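Local coordinates for probable tautomerase ywhB (Bacillus subtilis, PDB 2OPA), which belongs to the tautomerase family of the MIF clan, small beta-alpha-beta proteins, and assembles here as a hexamer that binds 2-fluoro-3-(4-hydroxyphenyl)-2E-propeneoate, at residues Val5-Gly10 with Val40-Met45. Numbering follows the deposited sequence.
Sequences VKMLEG and VFIEEM. With FHC (2-fluoro-3-(4-hydroxyphenyl)-2E-propeneoate), chain C.
The beta-alpha-beta unit of the tautomerase fold brings Val5-Leu8 and Val40-Met45 side by side as parallel strands, joined through helix 13-31. Val5 and Met7 direct both their N-H and C=O groups to the partner strand. Val5 N reaches Phe41 O at 2.8 Å, nearly straight (172°), and Glu43 N returns to Val5 O. Farther along, Met7 N donates to Glu43 O, and Met45 N closes on Met7 O at 2.7 Å with the donor tilted 31° from the carbonyl plane. Beyond the strand end Glu9 N continues the pattern, binding Met45 O.

Lys6, Glu43, Leu8 and Met45 share one face of the sheet. The lysine chain leaves with CG anti to the backbone N (chi1 179°), then bends at its last two torsions, which turns NZ back to Glu43 OE1 at 2.9 Å, a salt bridge in which NZ meets OE1 nearly along the C-O axis of the carboxylate. Its aliphatic part crosses Met45 at about a right angle, CG lying 3.5 Å from Met45 CG, while Leu8 CD2 flanks Met45 CB. On the other face Met7 CE rests against Ile42 CG2 at 4.0 Å, and Leu19 of helix 13-31 covers Val5 and Met7. Glu44 OE1, salt-bridged to Lys16, accepts from two waters; one also donates to Leu8 O, the other accepts from Gly10 N.

At the strand end the pocket begins: Leu8 N makes a weak 3.3 Å bond to O2 of 2-fluoro-3-(4-hydroxyphenyl)-2E-propeneoate, whose F1 approaches Met45 CE, and Arg11 also bonds the ligand. The pairing of Met7 and Glu9 with the partner strand, on either side of Leu8 in the chain, probably holds the Leu8 N-H facing the ligand, beside the methyl end of Met45.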
loop_
_atom_site.group_PDB
_atom_site.type_symbol
_atom_site.label_atom_id
_atom_site.label_comp_id
_atom_site.label_asym_id
_atom_site.label_seq_id
_atom_site.Cartn_x
_atom_site.Cartn_y
_atom_site.Cartn_z
ATOM N N VAL A 5 7.670 7.059 -0.948
ATOM C CA VAL A 5 8.639 7.292 0.113
ATOM C C VAL A 5 7.855 7.588 1.373
ATOM O O VAL A 5 7.181 8.610 1.463
ATOM C CB VAL A 5 9.559 8.506 -0.177
ATOM C CG1 VAL A 5 10.567 8.658 0.947
ATOM C CG2 VAL A 5 10.278 8.325 -1.498
ATOM N N LYS A 6 7.924 6.681 2.335
ATOM C CA LYS A 6 7.221 6.851 3.594
ATOM C C LYS A 6 8.248 7.255 4.652
ATOM O O LYS A 6 9.187 6.513 4.940
ATOM C CB LYS A 6 6.514 5.544 3.972
ATOM C CG LYS A 6 5.768 5.601 5.296
ATOM C CD LYS A 6 5.080 4.279 5.631
ATOM C CE LYS A 6 3.887 4.029 4.732
ATOM N NZ LYS A 6 2.868 5.115 4.861
ATOM N N MET A 7 8.083 8.449 5.209
ATOM C CA MET A 7 9.005 8.957 6.222
ATOM C C MET A 7 8.273 9.792 7.257
ATOM O O MET A 7 7.141 10.206 7.036
ATOM C CB MET A 7 10.095 9.811 5.570
ATOM C CG MET A 7 9.557 10.972 4.756
ATOM S SD MET A 7 10.845 11.917 3.928
ATOM C CE MET A 7 9.900 13.307 3.305
ATOM N N LEU A 8 8.933 10.036 8.383
ATOM C CA LEU A 8 8.366 10.827 9.467
ATOM C C LEU A 8 8.197 12.294 9.111
ATOM O O LEU A 8 8.920 12.834 8.275
ATOM C CB LEU A 8 9.253 10.737 10.718
ATOM C CG LEU A 8 9.271 9.425 11.509
ATOM C CD1 LEU A 8 10.318 9.512 12.604
ATOM C CD2 LEU A 8 7.895 9.156 12.113
ATOM N N GLU A 9 7.230 12.936 9.755
ATOM C CA GLU A 9 7.004 14.364 9.560
ATOM C C GLU A 9 8.283 15.033 10.062
ATOM O O GLU A 9 9.016 14.452 10.869
ATOM C CB GLU A 9 5.833 14.846 10.417
ATOM C CG GLU A 9 4.503 14.178 10.118
ATOM C CD GLU A 9 3.409 14.600 11.091
ATOM O OE1 GLU A 9 3.682 14.609 12.312
ATOM O OE2 GLU A 9 2.281 14.904 10.641
ATOM N N GLY A 10 8.562 16.245 9.592
ATOM C CA GLY A 10 9.758 16.929 10.052
ATOM C C GLY A 10 10.680 17.463 8.972
ATOM O O GLY A 10 11.577 18.259 9.262
ATOM N N VAL A 40 6.550 9.743 -8.142
ATOM C CA VAL A 40 6.949 9.666 -6.747
ATOM C C VAL A 40 5.846 10.172 -5.812
ATOM O O VAL A 40 5.277 11.245 -6.027
ATOM C CB VAL A 40 8.239 10.483 -6.479
ATOM C CG1 VAL A 40 8.642 10.357 -5.021
ATOM C CG2 VAL A 40 9.362 9.997 -7.374
ATOM N N PHE A 41 5.542 9.380 -4.787
ATOM C CA PHE A 41 4.540 9.754 -3.797
ATOM C C PHE A 41 5.266 9.892 -2.471
ATOM O O PHE A 41 6.098 9.054 -2.131
ATOM C CB PHE A 41 3.469 8.669 -3.612
ATOM C CG PHE A 41 2.750 8.278 -4.868
ATOM C CD1 PHE A 41 3.082 7.101 -5.537
ATOM C CD2 PHE A 41 1.717 9.065 -5.368
ATOM C CE1 PHE A 41 2.386 6.710 -6.687
ATOM C CE2 PHE A 41 1.019 8.683 -6.514
ATOM C CZ PHE A 41 1.355 7.503 -7.171
ATOM N N ILE A 42 4.968 10.950 -1.730
ATOM C CA ILE A 42 5.568 11.113 -0.418
ATOM C C ILE A 42 4.453 10.908 0.596
ATOM O O ILE A 42 3.396 11.536 0.507
ATOM C CB ILE A 42 6.163 12.520 -0.201
ATOM C CG1 ILE A 42 7.418 12.702 -1.053
ATOM C CG2 ILE A 42 6.499 12.710 1.278
ATOM C CD1 ILE A 42 7.990 14.116 -1.014
ATOM N N GLU A 43 4.685 10.011 1.542
ATOM C CA GLU A 43 3.718 9.729 2.591
ATOM C C GLU A 43 4.384 10.018 3.927
ATOM O O GLU A 43 5.386 9.401 4.279
ATOM C CB GLU A 43 3.276 8.270 2.528
ATOM C CG GLU A 43 2.211 8.009 1.481
ATOM C CD GLU A 43 1.960 6.533 1.240
ATOM O OE1 GLU A 43 2.273 5.711 2.131
ATOM O OE2 GLU A 43 1.434 6.200 0.157
ATOM N N GLU A 44 3.830 10.969 4.665
ATOM C CA GLU A 44 4.385 11.329 5.952
ATOM C C GLU A 44 3.764 10.560 7.101
ATOM O O GLU A 44 2.558 10.341 7.137
ATOM C CB GLU A 44 4.228 12.821 6.180
ATOM C CG GLU A 44 5.315 13.616 5.497
ATOM C CD GLU A 44 5.218 15.084 5.773
ATOM O OE1 GLU A 44 6.264 15.756 5.758
ATOM O OE2 GLU A 44 4.093 15.572 5.994
ATOM N N MET A 45 4.604 10.143 8.038
ATOM C CA MET A 45 4.145 9.396 9.196
ATOM C C MET A 45 4.233 10.230 10.465
ATOM O O MET A 45 5.133 11.052 10.624
ATOM C CB MET A 45 5.003 8.151 9.402
ATOM C CG MET A 45 4.994 7.147 8.283
ATOM S SD MET A 45 6.027 5.740 8.760
ATOM C CE MET A 45 7.676 6.406 8.547
HETATM C C1 FHC C . 13.163 6.172 11.391
HETATM C C7 FHC C . 12.293 6.253 10.199
HETATM C C8 FHC C . 12.004 7.154 9.215
HETATM C C9 FHC C . 12.516 8.524 8.956
HETATM O O3 FHC C . 13.427 9.033 9.791
HETATM O O2 FHC C . 12.133 9.184 8.017
HETATM F F1 FHC C . 11.089 6.754 8.297
HETATM C C6 FHC C . 13.131 4.966 12.162
HETATM C C5 FHC C . 13.940 4.848 13.303
HETATM C C4 FHC C . 14.791 5.887 13.724
HETATM O O1 FHC C . 15.570 5.743 14.842
HETATM C C3 FHC C . 14.837 7.094 12.974
HETATM C C2 FHC C . 14.033 7.223 11.830
HETATM O O HOH W 1 8.777 14.873 6.366
HETATM O O HOH W 2 7.118 17.694 7.650
#